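Protein (aminopeptidase) (Ochrobactrum anthropi, PDB 1B65) cleaves N-terminal residues from peptides as an L-aminopeptidase and also acts as a D-alanine esterase and amidase, with a variant of the Ntn hydrolase fold. Local coordinates at residues E362-R365 with A366-Q370; A335-N338 with A339-A343. All blocks are in the same frame, centred on the assembly; numbering follows the deposited sequence.

How the contacts relate
Both contacts are local, each made between successive turns of one helix: contact 2 near the C-terminal end of helix 322-342, contact 1 along helix 361-370. Their centres lie about 16 Å apart, and the helices touch where Leu-364 CD1 meets Ile-341 CD1 at 4.0 Å. Contact 2 is fully buried, about 12 Å from the centre of the chain, and its side chains that meet across the turn are aliphatic. Contact 1 lies farther out, at about 27 Å, and is two-sided: leucines and a valine face the protein, whereas Glu-362, Arg-365 and Arg-369 form a polar group with a water on the outer side.

Contact 1 of 2, residues E362-R365 with A366-Q370; sequences ERLR and AVLRQ
Arg-365 and Arg-369 stand one turn apart on helix 361-370 and bring their guanidinium groups together over the turn. From Arg-369 CB, which rests 3.4 Å from Arg-365 O, the chain leaves with CG anti to the backbone N (chi1 -167°), runs extended to CD and bends at chi3, back over the preceding turn. Arg-365 O thus lies over one face of the Arg-369 guanidinium, offset toward its rim. At the tip, Arg-369 NH2 comes within 3.5 Å of Arg-365 NH2, which approaches in the plane of the Arg-369 group; the two guanidinium planes are nearly perpendicular, 81° apart. Arg-369 NH1 donates to a water 3.0 Å away, and that water donates in turn to Glu-362 OE1 and to Glu-362 O.

The close approach of two positive groups is probably eased by Glu-362. Its OE2 takes a bent bond from Arg-365 NE (3.2 Å), a salt bridge in which the donor comes from the syn side but well out of the carboxylate plane, while OE1 reaches Arg-369 through the water. Arg-365 NH1 has a further acceptor in Leu-15 O. On the buried side, Leu-364 CD2 packs 3.9 Å from Leu-368 CD1, beside the nearly straight backbone bond from Leu-368 N to Leu-364 O.

Leu-364 and Val-367 face helix 232-235 through Val-232 and His-235, and Leu-368 packs on Leu-17 near the N-terminus. The chains of Arg-365 and Arg-369 rest on Leu-374; this C-terminal helix packs on helix 232-235 and on loops from both ends of the chain.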
ATOM      1  N   GLU A 362     -37.238 -11.503  21.128  1.00 20.20           N
ATOM      2  CA  GLU A 362     -38.519 -11.974  20.572  1.00 22.60           C
ATOM      3  C   GLU A 362     -38.933 -11.169  19.361  1.00 20.48           C
ATOM      4  O   GLU A 362     -39.393 -11.745  18.379  1.00 20.83           O
ATOM      5  CB  GLU A 362     -39.612 -11.975  21.666  1.00 25.33           C
ATOM      6  CG  GLU A 362     -39.519 -13.223  22.556  1.00 32.50           C
ATOM      7  CD  GLU A 362     -39.597 -14.476  21.683  1.00 36.34           C
ATOM      8  OE1 GLU A 362     -40.599 -14.598  20.947  1.00 39.27           O
ATOM      9  OE2 GLU A 362     -38.667 -15.311  21.665  1.00 38.46           O
ATOM     10  N   ARG A 363     -38.697  -9.851  19.376  1.00 19.76           N
ATOM     11  CA  ARG A 363     -39.041  -9.060  18.195  1.00 20.79           C
ATOM     12  C   ARG A 363     -38.134  -9.482  17.032  1.00 20.75           C
ATOM     13  O   ARG A 363     -38.630  -9.554  15.918  1.00 19.11           O
ATOM     14  CB  ARG A 363     -38.823  -7.576  18.477  1.00 21.10           C
ATOM     15  CG  ARG A 363     -39.984  -6.831  19.120  1.00 26.03           C
ATOM     16  CD  ARG A 363     -40.183  -5.517  18.314  1.00 27.65           C
ATOM     17  NE  ARG A 363     -39.585  -4.416  19.011  1.00 29.02           N
ATOM     18  CZ  ARG A 363     -39.404  -3.152  18.655  1.00 28.62           C
ATOM     19  NH1 ARG A 363     -39.779  -2.679  17.481  1.00 28.60           N
ATOM     20  NH2 ARG A 363     -38.813  -2.394  19.586  1.00 30.09           N
ATOM     21  N   LEU A 364     -36.846  -9.734  17.327  1.00 20.49           N
ATOM     22  CA  LEU A 364     -35.960 -10.199  16.226  1.00 20.92           C
ATOM     23  C   LEU A 364     -36.455 -11.486  15.596  1.00 19.79           C
ATOM     24  O   LEU A 364     -36.542 -11.650  14.369  1.00 18.64           O
ATOM     25  CB  LEU A 364     -34.558 -10.462  16.773  1.00 22.81           C
ATOM     26  CG  LEU A 364     -33.276 -10.377  15.973  1.00 26.64           C
ATOM     27  CD1 LEU A 364     -32.246 -11.387  16.469  1.00 23.90           C
ATOM     28  CD2 LEU A 364     -33.435 -10.405  14.460  1.00 25.62           C
ATOM     29  N   ARG A 365     -36.717 -12.492  16.433  1.00 19.63           N
ATOM     30  CA  ARG A 365     -37.224 -13.781  15.981  1.00 20.41           C
ATOM     31  C   ARG A 365     -38.486 -13.620  15.128  1.00 20.28           C
ATOM     32  O   ARG A 365     -38.627 -14.280  14.087  1.00 17.81           O
ATOM     33  CB  ARG A 365     -37.488 -14.677  17.204  1.00 22.61           C
ATOM     34  CG  ARG A 365     -36.174 -15.227  17.752  1.00 24.94           C
ATOM     35  CD  ARG A 365     -36.247 -15.951  19.088  1.00 27.84           C
ATOM     36  NE  ARG A 365     -37.392 -16.856  19.185  1.00 31.72           N
ATOM     37  CZ  ARG A 365     -37.487 -18.065  18.670  1.00 33.03           C
ATOM     38  NH1 ARG A 365     -36.497 -18.603  17.976  1.00 33.45           N
ATOM     39  NH2 ARG A 365     -38.564 -18.833  18.808  1.00 33.69           N
ATOM     40  N   ALA A 366     -39.418 -12.769  15.548  1.00 19.96           N
ATOM     41  CA  ALA A 366     -40.635 -12.531  14.796  1.00 21.82           C
ATOM     42  C   ALA A 366     -40.368 -11.972  13.400  1.00 22.70           C
ATOM     43  O   ALA A 366     -41.020 -12.397  12.430  1.00 22.93           O
ATOM     44  CB  ALA A 366     -41.608 -11.608  15.531  1.00 21.56           C
ATOM     45  N   VAL A 367     -39.460 -11.005  13.271  1.00 21.20           N
ATOM     46  CA  VAL A 367     -39.192 -10.429  11.944  1.00 20.35           C
ATOM     47  C   VAL A 367     -38.557 -11.485  11.058  1.00 20.65           C
ATOM     48  O   VAL A 367     -38.957 -11.743   9.915  1.00 21.73           O
ATOM     49  CB  VAL A 367     -38.263  -9.194  12.051  1.00 21.22           C
ATOM     50  CG1 VAL A 367     -37.848  -8.732  10.661  1.00 21.55           C
ATOM     51  CG2 VAL A 367     -38.940  -8.088  12.840  1.00 23.85           C
ATOM     52  N   LEU A 368     -37.594 -12.253  11.603  1.00 20.08           N
ATOM     53  CA  LEU A 368     -37.009 -13.322  10.795  1.00 20.34           C
ATOM     54  C   LEU A 368     -38.019 -14.392  10.373  1.00 23.45           C
ATOM     55  O   LEU A 368     -37.956 -14.918   9.255  1.00 21.08           O
ATOM     56  CB  LEU A 368     -35.849 -13.953  11.539  1.00 21.16           C
ATOM     57  CG  LEU A 368     -34.671 -13.012  11.853  1.00 21.66           C
ATOM     58  CD1 LEU A 368     -33.604 -13.788  12.597  1.00 22.32           C
ATOM     59  CD2 LEU A 368     -34.121 -12.397  10.588  1.00 22.37           C
ATOM     60  N   ARG A 369     -38.971 -14.672  11.257  1.00 25.32           N
ATOM     61  CA  ARG A 369     -40.027 -15.641  10.935  1.00 28.16           C
ATOM     62  C   ARG A 369     -40.862 -15.191   9.751  1.00 26.73           C
ATOM     63  O   ARG A 369     -41.092 -15.960   8.815  1.00 28.13           O
ATOM     64  CB  ARG A 369     -40.941 -15.812  12.148  1.00 32.14           C
ATOM     65  CG  ARG A 369     -41.890 -17.007  12.059  1.00 36.58           C
ATOM     66  CD  ARG A 369     -42.710 -17.034  13.362  1.00 39.12           C
ATOM     67  NE  ARG A 369     -41.929 -17.589  14.448  1.00 42.79           N
ATOM     68  CZ  ARG A 369     -41.648 -17.096  15.643  1.00 44.71           C
ATOM     69  NH1 ARG A 369     -42.067 -15.906  16.068  1.00 44.66           N
ATOM     70  NH2 ARG A 369     -40.914 -17.858  16.455  1.00 46.01           N
ATOM     71  N   GLN A 370     -41.249 -13.933   9.669  1.00 27.61           N
ATOM     72  CA  GLN A 370     -42.033 -13.390   8.584  1.00 29.50           C
ATOM     73  C   GLN A 370     -41.361 -13.505   7.226  1.00 29.22           C
ATOM     74  O   GLN A 370     -42.044 -13.477   6.191  1.00 29.05           O
ATOM     75  CB  GLN A 370     -42.352 -11.902   8.812  1.00 33.58           C
ATOM     76  CG  GLN A 370     -43.069 -11.630  10.121  1.00 39.22           C
ATOM     77  CD  GLN A 370     -43.478 -10.165  10.241  1.00 42.05           C
ATOM     78  OE1 GLN A 370     -43.187  -9.334   9.377  1.00 43.63           O
ATOM     79  NE2 GLN A 370     -44.181  -9.866  11.334  1.00 43.79           N
TER
HETATM   80  O   HOH W   1     -41.040 -14.329  18.445  1.00 40.26           O

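Contact 2 of 2, residues A335-N338 with A339-A343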
ATOM      1  N   ALA A 335     -19.845 -13.380  14.775  1.00 11.08           N
ATOM      2  CA  ALA A 335     -19.253 -12.688  15.901  1.00 10.46           C
ATOM      3  C   ALA A 335     -19.968 -11.348  16.123  1.00 12.34           C
ATOM      4  O   ALA A 335     -20.303 -11.014  17.255  1.00 11.55           O
ATOM      5  CB  ALA A 335     -17.738 -12.503  15.660  1.00 10.68           C
ATOM      6  N   VAL A 336     -20.274 -10.619  15.034  1.00 10.22           N
ATOM      7  CA  VAL A 336     -21.024  -9.374  15.170  1.00 11.25           C
ATOM      8  C   VAL A 336     -22.432  -9.626  15.738  1.00 10.84           C
ATOM      9  O   VAL A 336     -22.861  -8.946  16.686  1.00 10.79           O
ATOM     10  CB  VAL A 336     -21.113  -8.648  13.827  1.00 10.85           C
ATOM     11  CG1 VAL A 336     -22.087  -7.467  13.873  1.00 11.79           C
ATOM     12  CG2 VAL A 336     -19.727  -8.072  13.415  1.00 10.13           C
ATOM     13  N   VAL A 337     -23.141 -10.608  15.181  1.00 10.98           N
ATOM     14  CA  VAL A 337     -24.495 -10.895  15.673  1.00 11.18           C
ATOM     15  C   VAL A 337     -24.443 -11.388  17.113  1.00 11.92           C
ATOM     16  O   VAL A 337     -25.203 -10.948  17.993  1.00 11.70           O
ATOM     17  CB  VAL A 337     -25.260 -11.844  14.733  1.00 12.78           C
ATOM     18  CG1 VAL A 337     -26.664 -12.085  15.300  1.00 14.88           C
ATOM     19  CG2 VAL A 337     -25.427 -11.181  13.351  1.00 14.32           C
ATOM     20  N   ASN A 338     -23.457 -12.241  17.460  1.00 10.53           N
ATOM     21  CA  ASN A 338     -23.317 -12.693  18.838  1.00 11.56           C
ATOM     22  C   ASN A 338     -23.142 -11.519  19.778  1.00 12.86           C
ATOM     23  O   ASN A 338     -23.707 -11.544  20.903  1.00 13.12           O
ATOM     24  CB  ASN A 338     -22.070 -13.625  18.949  1.00 12.03           C
ATOM     25  CG  ASN A 338     -22.390 -15.072  18.690  1.00 12.43           C
ATOM     26  OD1 ASN A 338     -21.478 -15.910  18.442  1.00 14.32           O
ATOM     27  ND2 ASN A 338     -23.662 -15.443  18.675  1.00 10.06           N
ATOM     28  N   ALA A 339     -22.405 -10.484  19.374  1.00 11.41           N
ATOM     29  CA  ALA A 339     -22.214  -9.324  20.259  1.00 11.50           C
ATOM     30  C   ALA A 339     -23.549  -8.633  20.553  1.00 11.75           C
ATOM     31  O   ALA A 339     -23.769  -8.188  21.704  1.00 14.29           O
ATOM     32  CB  ALA A 339     -21.263  -8.291  19.592  1.00 11.16           C
ATOM     33  N   MET A 340     -24.392  -8.490  19.538  1.00 12.84           N
ATOM     34  CA  MET A 340     -25.683  -7.832  19.728  1.00 13.80           C
ATOM     35  C   MET A 340     -26.600  -8.682  20.609  1.00 14.08           C
ATOM     36  O   MET A 340     -27.332  -8.108  21.425  1.00 14.67           O
ATOM     37  CB  MET A 340     -26.368  -7.638  18.377  1.00 15.34           C
ATOM     38  CG  MET A 340     -25.561  -6.642  17.538  1.00 18.18           C
ATOM     39  SD  MET A 340     -26.434  -6.432  15.963  1.00 22.21           S
ATOM     40  CE  MET A 340     -27.759  -5.374  16.397  1.00 21.38           C
ATOM     41  N   ILE A 341     -26.537  -9.995  20.412  1.00 13.69           N
ATOM     42  CA  ILE A 341     -27.401 -10.884  21.238  1.00 12.88           C
ATOM     43  C   ILE A 341     -26.960 -10.901  22.690  1.00 14.93           C
ATOM     44  O   ILE A 341     -27.825 -11.040  23.584  1.00 15.14           O
ATOM     45  CB  ILE A 341     -27.351 -12.295  20.624  1.00 13.70           C
ATOM     46  CG1 ILE A 341     -28.017 -12.340  19.248  1.00 14.57           C
ATOM     47  CG2 ILE A 341     -27.983 -13.360  21.563  1.00 14.82           C
ATOM     48  CD1 ILE A 341     -29.325 -11.572  19.147  1.00 17.74           C
ATOM     49  N   ALA A 342     -25.640 -10.884  22.937  1.00 12.08           N
ATOM     50  CA  ALA A 342     -25.096 -10.955  24.266  1.00 12.95           C
ATOM     51  C   ALA A 342     -25.205  -9.624  25.014  1.00 14.59           C
ATOM     52  O   ALA A 342     -25.086  -9.657  26.254  1.00 14.73           O
ATOM     53  CB  ALA A 342     -23.603 -11.337  24.246  1.00 11.88           C
ATOM     54  N   ALA A 343     -25.305  -8.504  24.306  1.00 14.20           N
ATOM     55  CA  ALA A 343     -25.328  -7.189  24.948  1.00 15.09           C
ATOM     56  C   ALA A 343     -26.576  -6.952  25.798  1.00 16.78           C
ATOM     57  O   ALA A 343     -27.621  -7.570  25.603  1.00 17.14           O
ATOM     58  CB  ALA A 343     -25.267  -6.048  23.918  1.00 15.91           C
TER
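Different first torsions bring Val-337 and Ile-341 together on one side of helix 322-342. In Val-337, CG1 is anti to the backbone N (chi1 -179°) and points on toward the following turn; in Ile-341, CG1 is anti to the carbonyl carbon (chi1 -67°) and reaches back. The two CG1 atoms meet at 4.2 Å, a loose apolar contact between side chains that lie alongside each other and point the same way. The same Ile-341 CG1 sits 3.4 Å from Val-337 O, beside the straightest backbone bond of the group, which Ile-341 N makes to that oxygen.

The other side chains of the second turn also lie against carbonyls of the first. Ala-339 CB is 3.4 Å from Val-336 O, and Met-340 CB is 3.5 Å from Val-337 O. Ala-342 CB rests 3.4 Å from Asn-338 O, the acceptor of its own backbone N. Beyond CG, Met-340 turns at chi3 and its end leads away from the preceding turn and touches Phe-191 of strand 191-192.

At Ala-343 the backbone leaves helical angles, and its N makes a weak bond to Ala-339 O. Ile-341 O receives a bond from His-361 NE2 at the start of helix 361-370, and Ala-342 O one from Lys-9 NZ near the start of the chain. A helix whose aliphatic face, here Ala-335 and Val-336, lies on a strand of the beta-sheet, at Val-215 of strand 207-217, fits the alpha-beta-beta-alpha sandwich of the Ntn hydrolases, whose fold this protein has in a variant form.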